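Local structure of leucine aminopeptidase 2, chloroplastic (Streptomyces sp. BC16019, 5LHJ) at residues A35-A40 with G105-L110; T384-L389 with G408-R413; Q398-A403 with I490-A495. The protein takes part in the maturation of bottromycin as a manganese-binding M17-family metalloaminopeptidase, probably removing unsubstituted N-terminal amino acids from peptides. One frame throughout, in Å; residues are numbered along the deposited sequence.

Contact 1: residues A35-A40 with G105-L110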
loop_
_atom_site.group_PDB
_atom_site.type_symbol
_atom_site.label_atom_id
_atom_site.label_comp_id
_atom_site.label_asym_id
_atom_site.label_seq_id
_atom_site.Cartn_x
_atom_site.Cartn_y
_atom_site.Cartn_z
ATOM N N ALA A 35 -15.500 -16.368 57.967
ATOM C CA ALA A 35 -16.043 -17.340 56.974
ATOM C C ALA A 35 -15.830 -16.853 55.539
ATOM O O ALA A 35 -15.827 -15.643 55.269
ATOM C CB ALA A 35 -17.526 -17.600 57.225
ATOM N N ALA A 36 -15.645 -17.804 54.627
ATOM C CA ALA A 36 -15.529 -17.493 53.215
ATOM C C ALA A 36 -16.903 -17.081 52.694
ATOM O O ALA A 36 -17.900 -17.735 52.974
ATOM C CB ALA A 36 -14.989 -18.691 52.442
ATOM N N ASP A 37 -16.958 -15.979 51.955
ATOM C CA ASP A 37 -18.187 -15.598 51.271
ATOM C C ASP A 37 -18.414 -16.538 50.101
ATOM O O ASP A 37 -19.552 -16.862 49.798
ATOM C CB ASP A 37 -18.118 -14.161 50.764
ATOM C CG ASP A 37 -17.954 -13.160 51.879
ATOM O OD1 ASP A 37 -18.523 -13.374 52.973
ATOM O OD2 ASP A 37 -17.230 -12.167 51.668
ATOM N N VAL A 38 -17.320 -16.953 49.451
ATOM C CA VAL A 38 -17.363 -17.859 48.304
ATOM C C VAL A 38 -16.349 -18.995 48.487
ATOM O O VAL A 38 -15.209 -18.767 48.922
ATOM C CB VAL A 38 -17.058 -17.109 46.981
ATOM C CG1 VAL A 38 -17.153 -18.052 45.780
ATOM C CG2 VAL A 38 -17.999 -15.936 46.802
ATOM N N VAL A 39 -16.779 -20.214 48.164
ATOM C CA VAL A 39 -15.914 -21.392 48.130
ATOM C C VAL A 39 -15.969 -21.981 46.721
ATOM O O VAL A 39 -17.064 -22.231 46.204
ATOM C CB VAL A 39 -16.378 -22.461 49.133
ATOM C CG1 VAL A 39 -15.544 -23.735 48.992
ATOM C CG2 VAL A 39 -16.302 -21.920 50.559
ATOM N N ALA A 40 -14.804 -22.202 46.121
ATOM C CA ALA A 40 -14.694 -22.803 44.794
ATOM C C ALA A 40 -14.279 -24.264 44.906
ATOM O O ALA A 40 -13.186 -24.564 45.400
ATOM C CB ALA A 40 -13.690 -22.052 43.948
ATOM N N GLY A 105 -17.723 -12.137 41.943
ATOM C CA GLY A 105 -18.717 -11.084 42.184
ATOM C C GLY A 105 -18.204 -10.116 43.250
ATOM O O GLY A 105 -17.003 -9.869 43.293
ATOM N N PRO A 106 -19.092 -9.598 44.125
ATOM C CA PRO A 106 -18.705 -8.617 45.143
ATOM C C PRO A 106 -18.195 -9.198 46.479
ATOM O O PRO A 106 -18.157 -8.475 47.480
ATOM C CB PRO A 106 -20.008 -7.850 45.368
ATOM C CG PRO A 106 -21.057 -8.893 45.204
ATOM C CD PRO A 106 -20.555 -9.779 44.091
ATOM N N ALA A 107 -17.780 -10.463 46.496
ATOM C CA ALA A 107 -17.398 -11.129 47.740
ATOM C C ALA A 107 -16.139 -10.517 48.341
ATOM O O ALA A 107 -15.266 -10.060 47.616
ATOM C CB ALA A 107 -17.170 -12.610 47.496
ATOM N N ARG A 108 -16.061 -10.522 49.665
ATOM C CA ARG A 108 -14.874 -10.057 50.373
ATOM C C ARG A 108 -13.828 -11.147 50.504
ATOM O O ARG A 108 -12.630 -10.845 50.512
ATOM C CB ARG A 108 -15.223 -9.557 51.779
ATOM C CG ARG A 108 -16.201 -8.398 51.847
ATOM C CD ARG A 108 -16.354 -7.952 53.296
ATOM N NE ARG A 108 -17.361 -6.905 53.471
ATOM C CZ ARG A 108 -17.719 -6.376 54.645
ATOM N NH1 ARG A 108 -17.160 -6.789 55.787
ATOM N NH2 ARG A 108 -18.652 -5.422 54.677
ATOM N N THR A 109 -14.269 -12.398 50.646
ATOM C CA THR A 109 -13.354 -13.522 50.892
ATOM C C THR A 109 -13.676 -14.724 49.997
ATOM O O THR A 109 -14.847 -15.078 49.837
ATOM C CB THR A 109 -13.412 -13.953 52.372
ATOM O OG1 THR A 109 -14.760 -14.295 52.705
ATOM C CG2 THR A 109 -12.980 -12.808 53.281
ATOM N N LEU A 110 -12.630 -15.324 49.413
ATOM C CA LEU A 110 -12.744 -16.479 48.525
ATOM C C LEU A 110 -11.802 -17.588 48.983
ATOM O O LEU A 110 -10.617 -17.338 49.188
ATOM C CB LEU A 110 -12.393 -16.077 47.081
ATOM C CG LEU A 110 -12.184 -17.201 46.061
ATOM C CD1 LEU A 110 -13.469 -17.983 45.841
ATOM C CD2 LEU A 110 -11.655 -16.611 44.761
#
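Asp37 reaches across to Ala107, Arg108 and Thr109 where two neighbouring parallel strands begin. Asp37 CB packs 3.7 Å from Ala107 CB and also comes near the carbonyl oxygen of Thr109. CG stands beside the backbone N of Asp37, anti to the carbonyl carbon (chi1 -62°). This turn points OD2 at the amides of Arg108 and Thr109. OD1 stays farther from the second segment. OD2 makes the polar contacts. Asp37 OD2 accepts a bond from Arg108 N at 2.8 Å, using its anti lone pair, the one away from OD1. Thr109 N reaches Asp37 OD2 at 3.1 Å, but from above the carboxylate plane, 43° out of it. Two consecutive amides thus grip one oxygen, which limits rotation of the carboxylate. With an alanine in place of Asp37, the amides of Arg108 and Thr109 would probably be left without their shared acceptor.

Thr109 returns the grip. With chi1 at 57°, its OG1 is staggered between the backbone N and the carbonyl carbon, facing Asp37 N and Ala35 O. Thr109 OG1 accepts from Asp37 N at 2.9 Å and donates to Ala35 O, in the carbonyl plane and on a lone pair. Backbone pairing follows, with Val38 N bonded to Thr109 O at 3.1 Å, and Leu110 CA makes a CA-H...O contact with Val38 O. The valine methyls part. Val38 CG2 presses tightly on Ala107 CB at 3.5 Å, while Val38 CG1 meets Leu110 CD1 at 3.7 Å.

The pairing belongs to the five-stranded mixed sheet of the N-terminal domain. Strand 38-43 lies between strands 76-81 and 109-112. Val38 also packs on Val76 and Leu78. Helix 90-102 covers Ala40 and Leu110 through Ser100 and Val101.

Contact 2: residues T384-L389 with G408-R413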
loop_
_atom_site.group_PDB
_atom_site.type_symbol
_atom_site.label_atom_id
_atom_site.label_comp_id
_atom_site.label_asym_id
_atom_site.label_seq_id
_atom_site.Cartn_x
_atom_site.Cartn_y
_atom_site.Cartn_z
ATOM N N THR A 384 0.583 -15.920 17.901
ATOM C CA THR A 384 0.736 -14.860 18.895
ATOM C C THR A 384 1.039 -15.318 20.323
ATOM O O THR A 384 1.303 -14.454 21.167
ATOM C CB THR A 384 -0.521 -13.981 18.924
ATOM O OG1 THR A 384 -1.643 -14.786 19.288
ATOM C CG2 THR A 384 -0.763 -13.349 17.574
ATOM N N ARG A 385 0.983 -16.627 20.619
ATOM C CA ARG A 385 1.113 -17.112 22.010
ATOM C C ARG A 385 2.338 -17.996 22.282
ATOM O O ARG A 385 2.440 -18.615 23.354
ATOM C CB ARG A 385 -0.167 -17.830 22.431
ATOM C CG ARG A 385 -1.379 -16.911 22.499
ATOM C CD ARG A 385 -2.591 -17.702 22.941
ATOM N NE ARG A 385 -3.833 -16.948 22.848
ATOM C CZ ARG A 385 -5.033 -17.456 23.131
ATOM N NH1 ARG A 385 -5.162 -18.714 23.542
ATOM N NH2 ARG A 385 -6.103 -16.703 22.993
ATOM N N THR A 386 3.273 -18.034 21.336
ATOM C CA THR A 386 4.430 -18.914 21.429
ATOM C C THR A 386 5.714 -18.133 21.213
ATOM O O THR A 386 5.831 -17.385 20.235
ATOM C CB THR A 386 4.297 -20.056 20.404
ATOM O OG1 THR A 386 3.137 -20.823 20.724
ATOM C CG2 THR A 386 5.501 -20.968 20.428
ATOM N N GLY A 387 6.682 -18.295 22.116
ATOM C CA GLY A 387 7.990 -17.666 21.975
ATOM C C GLY A 387 8.947 -18.539 21.167
ATOM O O GLY A 387 8.686 -19.733 20.968
ATOM N N ALA A 388 10.043 -17.944 20.700
ATOM C CA ALA A 388 11.089 -18.667 19.967
ATOM C C ALA A 388 12.318 -18.832 20.860
ATOM O O ALA A 388 12.735 -17.866 21.537
ATOM C CB ALA A 388 11.441 -17.944 18.686
ATOM N N LEU A 389 12.868 -20.048 20.888
ATOM C CA LEU A 389 14.078 -20.385 21.663
ATOM C C LEU A 389 15.208 -20.740 20.699
ATOM O O LEU A 389 15.024 -21.583 19.823
ATOM C CB LEU A 389 13.813 -21.590 22.571
ATOM C CG LEU A 389 15.021 -22.298 23.195
ATOM C CD1 LEU A 389 15.785 -21.387 24.145
ATOM C CD2 LEU A 389 14.571 -23.555 23.915
ATOM N N GLY A 408 3.766 -23.576 32.114
ATOM C CA GLY A 408 2.606 -23.372 31.240
ATOM C C GLY A 408 2.806 -22.271 30.197
ATOM O O GLY A 408 1.845 -21.611 29.806
ATOM N N GLU A 409 4.045 -22.074 29.749
ATOM C CA GLU A 409 4.361 -21.080 28.716
ATOM C C GLU A 409 4.856 -21.814 27.468
ATOM O O GLU A 409 5.626 -22.775 27.565
ATOM C CB GLU A 409 5.399 -20.081 29.215
ATOM C CG GLU A 409 4.917 -19.340 30.453
ATOM C CD GLU A 409 5.747 -18.119 30.825
ATOM O OE1 GLU A 409 6.956 -18.262 31.124
ATOM O OE2 GLU A 409 5.166 -17.003 30.873
ATOM N N SER A 410 4.403 -21.367 26.308
ATOM C CA SER A 410 4.694 -22.051 25.046
ATOM C C SER A 410 5.934 -21.474 24.345
ATOM O O SER A 410 5.980 -20.276 24.031
ATOM C CB SER A 410 3.473 -21.953 24.133
ATOM O OG SER A 410 3.728 -22.561 22.888
ATOM N N PHE A 411 6.923 -22.341 24.110
ATOM C CA PHE A 411 8.112 -22.028 23.319
ATOM C C PHE A 411 8.336 -23.072 22.232
ATOM O O PHE A 411 7.999 -24.236 22.408
ATOM C CB PHE A 411 9.358 -21.998 24.205
ATOM C CG PHE A 411 9.552 -20.710 24.927
ATOM C CD1 PHE A 411 8.996 -20.522 26.181
ATOM C CD2 PHE A 411 10.292 -19.677 24.350
ATOM C CE1 PHE A 411 9.182 -19.324 26.858
ATOM C CE2 PHE A 411 10.474 -18.478 25.025
ATOM C CZ PHE A 411 9.922 -18.306 26.275
ATOM N N CYS A 412 8.925 -22.628 21.129
ATOM C CA CYS A 412 9.360 -23.487 20.042
ATOM C C CYS A 412 10.839 -23.227 19.809
ATOM O O CYS A 412 11.225 -22.081 19.603
ATOM C CB CYS A 412 8.596 -23.151 18.763
ATOM S SG CYS A 412 9.110 -24.173 17.365
ATOM N N ARG A 413 11.663 -24.275 19.830
ATOM C CA ARG A 413 13.069 -24.131 19.442
ATOM C C ARG A 413 13.204 -23.944 17.934
ATOM O O ARG A 413 12.692 -24.757 17.151
ATOM C CB ARG A 413 13.905 -25.331 19.884
ATOM C CG ARG A 413 15.402 -25.074 19.757
ATOM C CD ARG A 413 16.183 -26.318 20.043
ATOM N NE ARG A 413 17.619 -26.083 19.978
ATOM C CZ ARG A 413 18.537 -27.015 20.174
ATOM N NH1 ARG A 413 18.174 -28.270 20.465
ATOM N NH2 ARG A 413 19.824 -26.700 20.079
HETATM O O HOH W 1 2.193 -19.585 26.184
#
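Gly387 bonds to both Ser410 and Cys412 in a parallel strand pair. The pair belongs to the beta-alpha-beta unit of strand 386-390, helix 394-407 and strand 410-413, in the catalytic domain.

Backbone bonds come first. Gly387 N donates to Ser410 O at 2.8 Å. Cys412 N donates to Gly387 O, and Leu389 N to Cys412 O, both pairs at 2.9 Å. The last donor stands above the carbonyl plane, 37° out of it. The axes of strand segments 386-389 and 410-413 are inclined at 34°. CA-H...O contacts, such as Arg413 CA to Leu389 O, fill in between these bonds.

Polar side-chain contact is made by two hydroxyls. Ser410 OG lies anti to its own backbone N (chi1 178°), which places it 2.8 Å from Thr386 OG1. Nearby, a water bridges Arg385 O and Ser410 N. The face carrying Thr386 and Ser410 meets another chain: His419 of the third subunit packs on both. Arg413 turns elsewhere: its NH2 bonds to Thr391 O, and its NH1 forms a salt bridge with Asp394 OD1.

Apolar contact is lighter. Thr386 CG2 lies 4.1 Å from Cys412 CB, and Leu389 CB lies 4.4 Å from Phe411 CD2. The Phe411 ring also meets backbone. Leu389 N sits at its edge, near its plane, and Phe411 CD2 lies 3.6 Å from Gly387 C.

Contact 3: residues Q398-A403 with I490-A495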
loop_
_atom_site.group_PDB
_atom_site.type_symbol
_atom_site.label_atom_id
_atom_site.label_comp_id
_atom_site.label_asym_id
_atom_site.label_seq_id
_atom_site.Cartn_x
_atom_site.Cartn_y
_atom_site.Cartn_z
ATOM N N GLN A 398 16.824 -28.421 26.217
ATOM C CA GLN A 398 15.884 -29.279 26.936
ATOM C C GLN A 398 15.536 -28.704 28.301
ATOM O O GLN A 398 14.379 -28.775 28.710
ATOM C CB GLN A 398 16.358 -30.731 27.058
ATOM C CG GLN A 398 15.256 -31.700 27.534
ATOM C CD GLN A 398 13.879 -31.487 26.860
ATOM O OE1 GLN A 398 13.736 -31.586 25.630
ATOM N NE2 GLN A 398 12.864 -31.172 27.669
ATOM N N THR A 399 16.512 -28.108 28.978
ATOM C CA THR A 399 16.270 -27.494 30.288
ATOM C C THR A 399 15.250 -26.362 30.180
ATOM O O THR A 399 14.293 -26.307 30.967
ATOM C CB THR A 399 17.589 -26.970 30.904
ATOM O OG1 THR A 399 18.484 -28.075 31.125
ATOM C CG2 THR A 399 17.354 -26.239 32.225
ATOM N N VAL A 400 15.448 -25.476 29.203
ATOM C CA VAL A 400 14.523 -24.342 29.010
ATOM C C VAL A 400 13.127 -24.833 28.605
ATOM O O VAL A 400 12.112 -24.366 29.138
ATOM C CB VAL A 400 15.070 -23.307 28.002
ATOM C CG1 VAL A 400 14.045 -22.210 27.712
ATOM C CG2 VAL A 400 16.344 -22.677 28.541
ATOM N N LEU A 401 13.067 -25.777 27.667
ATOM C CA LEU A 401 11.773 -26.271 27.202
ATOM C C LEU A 401 10.984 -26.968 28.318
ATOM O O LEU A 401 9.791 -26.725 28.473
ATOM C CB LEU A 401 11.925 -27.182 25.979
ATOM C CG LEU A 401 12.391 -26.478 24.704
ATOM C CD1 LEU A 401 12.770 -27.497 23.635
ATOM C CD2 LEU A 401 11.350 -25.506 24.183
ATOM N N ALA A 402 11.643 -27.811 29.101
ATOM C CA ALA A 402 10.968 -28.475 30.236
ATOM C C ALA A 402 10.499 -27.446 31.275
ATOM O O ALA A 402 9.395 -27.567 31.820
ATOM C CB ALA A 402 11.892 -29.505 30.875
ATOM N N ALA A 403 11.323 -26.423 31.522
ATOM C CA ALA A 403 10.939 -25.333 32.422
ATOM C C ALA A 403 9.688 -24.611 31.936
ATOM O O ALA A 403 8.789 -24.327 32.731
ATOM C CB ALA A 403 12.083 -24.347 32.597
ATOM N N ILE A 490 12.228 -18.448 35.970
ATOM C CA ILE A 490 12.306 -18.958 37.340
ATOM C C ILE A 490 12.469 -20.481 37.353
ATOM O O ILE A 490 13.336 -20.999 38.056
ATOM C CB ILE A 490 11.089 -18.534 38.193
ATOM C CG1 ILE A 490 11.101 -17.015 38.410
ATOM C CG2 ILE A 490 11.093 -19.253 39.546
ATOM C CD1 ILE A 490 9.820 -16.471 39.008
ATOM N N GLU A 491 11.666 -21.198 36.573
ATOM C CA GLU A 491 11.808 -22.657 36.505
ATOM C C GLU A 491 13.157 -23.118 35.912
ATOM O O GLU A 491 13.725 -24.127 36.358
ATOM C CB GLU A 491 10.629 -23.281 35.761
ATOM C CG GLU A 491 9.357 -23.311 36.583
ATOM C CD GLU A 491 9.390 -24.304 37.751
ATOM O OE1 GLU A 491 10.232 -25.224 37.775
ATOM O OE2 GLU A 491 8.549 -24.164 38.665
ATOM N N THR A 492 13.677 -22.369 34.940
ATOM C CA THR A 492 15.007 -22.641 34.385
ATOM C C THR A 492 16.093 -22.483 35.449
ATOM O O THR A 492 16.949 -23.360 35.618
ATOM C CB THR A 492 15.300 -21.733 33.186
ATOM O OG1 THR A 492 14.313 -21.974 32.176
ATOM C CG2 THR A 492 16.671 -21.994 32.614
ATOM N N LEU A 493 16.032 -21.384 36.186
ATOM C CA LEU A 493 17.019 -21.128 37.234
ATOM C C LEU A 493 16.935 -22.188 38.346
ATOM O O LEU A 493 17.980 -22.601 38.875
ATOM C CB LEU A 493 16.845 -19.722 37.795
ATOM C CG LEU A 493 17.136 -18.598 36.790
ATOM C CD1 LEU A 493 16.605 -17.274 37.300
ATOM C CD2 LEU A 493 18.616 -18.487 36.463
ATOM N N ARG A 494 15.713 -22.627 38.687
ATOM C CA ARG A 494 15.516 -23.708 39.682
ATOM C C ARG A 494 16.209 -24.996 39.227
ATOM O O ARG A 494 16.973 -25.607 39.991
ATOM C CB ARG A 494 14.027 -23.981 39.944
ATOM C CG ARG A 494 13.321 -22.898 40.762
ATOM C CD ARG A 494 11.803 -23.066 40.795
ATOM N NE ARG A 494 11.404 -24.206 41.623
ATOM C CZ ARG A 494 11.216 -24.189 42.945
ATOM N NH1 ARG A 494 11.364 -23.075 43.670
ATOM N NH2 ARG A 494 10.860 -25.318 43.564
ATOM N N ALA A 495 15.965 -25.389 37.981
ATOM C CA ALA A 495 16.590 -26.592 37.413
ATOM C C ALA A 495 18.115 -26.492 37.358
ATOM O O ALA A 495 18.802 -27.448 37.721
ATOM C CB ALA A 495 16.026 -26.903 36.039
#
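Thr399 and Thr492 take the same first torsion, with chi1 of -63° and -60°. In each, CG2 is anti to the backbone N and OG1 is anti to the carbonyl carbon. Thr399 CG2 and Thr492 CG2 come within 4.3 Å. Each hydroxyl is turned back on its own helix, where Thr399 OG1 bonds to Arg395 O and Thr492 OG1 to Thr488 O. The threonines can therefore lie in an interface with no hydrogen bond between the two segments.

The contact is helix packing with small residues at the crossing. The axes of segments 398-403 and 490-495 approach to 8.4 Å, with 128° between their directions. Ala403 makes the closest approach. Ala403 CB lies 3.3 Å from Thr492 OG1 and 3.6 Å from Glu491 CB. The two backbones come near here, with Ala403 CA and Glu491 CA 5.0 Å apart. Beyond CB the Glu491 chain bends away, and its OE1 forms a salt bridge with Arg406. At the other end of the contact Thr399 CG2 touches Ala495 CB at 4.1 Å. Val400 CG2 meets Thr492 CG2 at a similar distance.

Helix 394-407 lies between helix 486-498 and strand 386-390, where Val400 and Leu401 pack on Leu389. Helix 486-498 in turn rests on helix 286-301, through Ile490 on Ala297 and Leu301, and Leu493 on Leu298.

Contact 1 comes first along the chain and closes before the others open. It lies in the sheet of the N-terminal domain, with its centre about 35 Å from those of contacts 2 and 3. Contacts 2 and 3 have centres about 13 Å apart, and their segments alternate in sequence. They share one beta-alpha-beta unit of the catalytic domain: contact 2 pairs its strands, and contact 3 packs its helix against the C-terminal helix 486-498. They touch where Leu389 CD2 meets Leu401 CG at 3.7 Å. Strands, crossover helix and C-terminal helix thus form successive layers. All three contacts are structural packing, away from the manganese-binding residues.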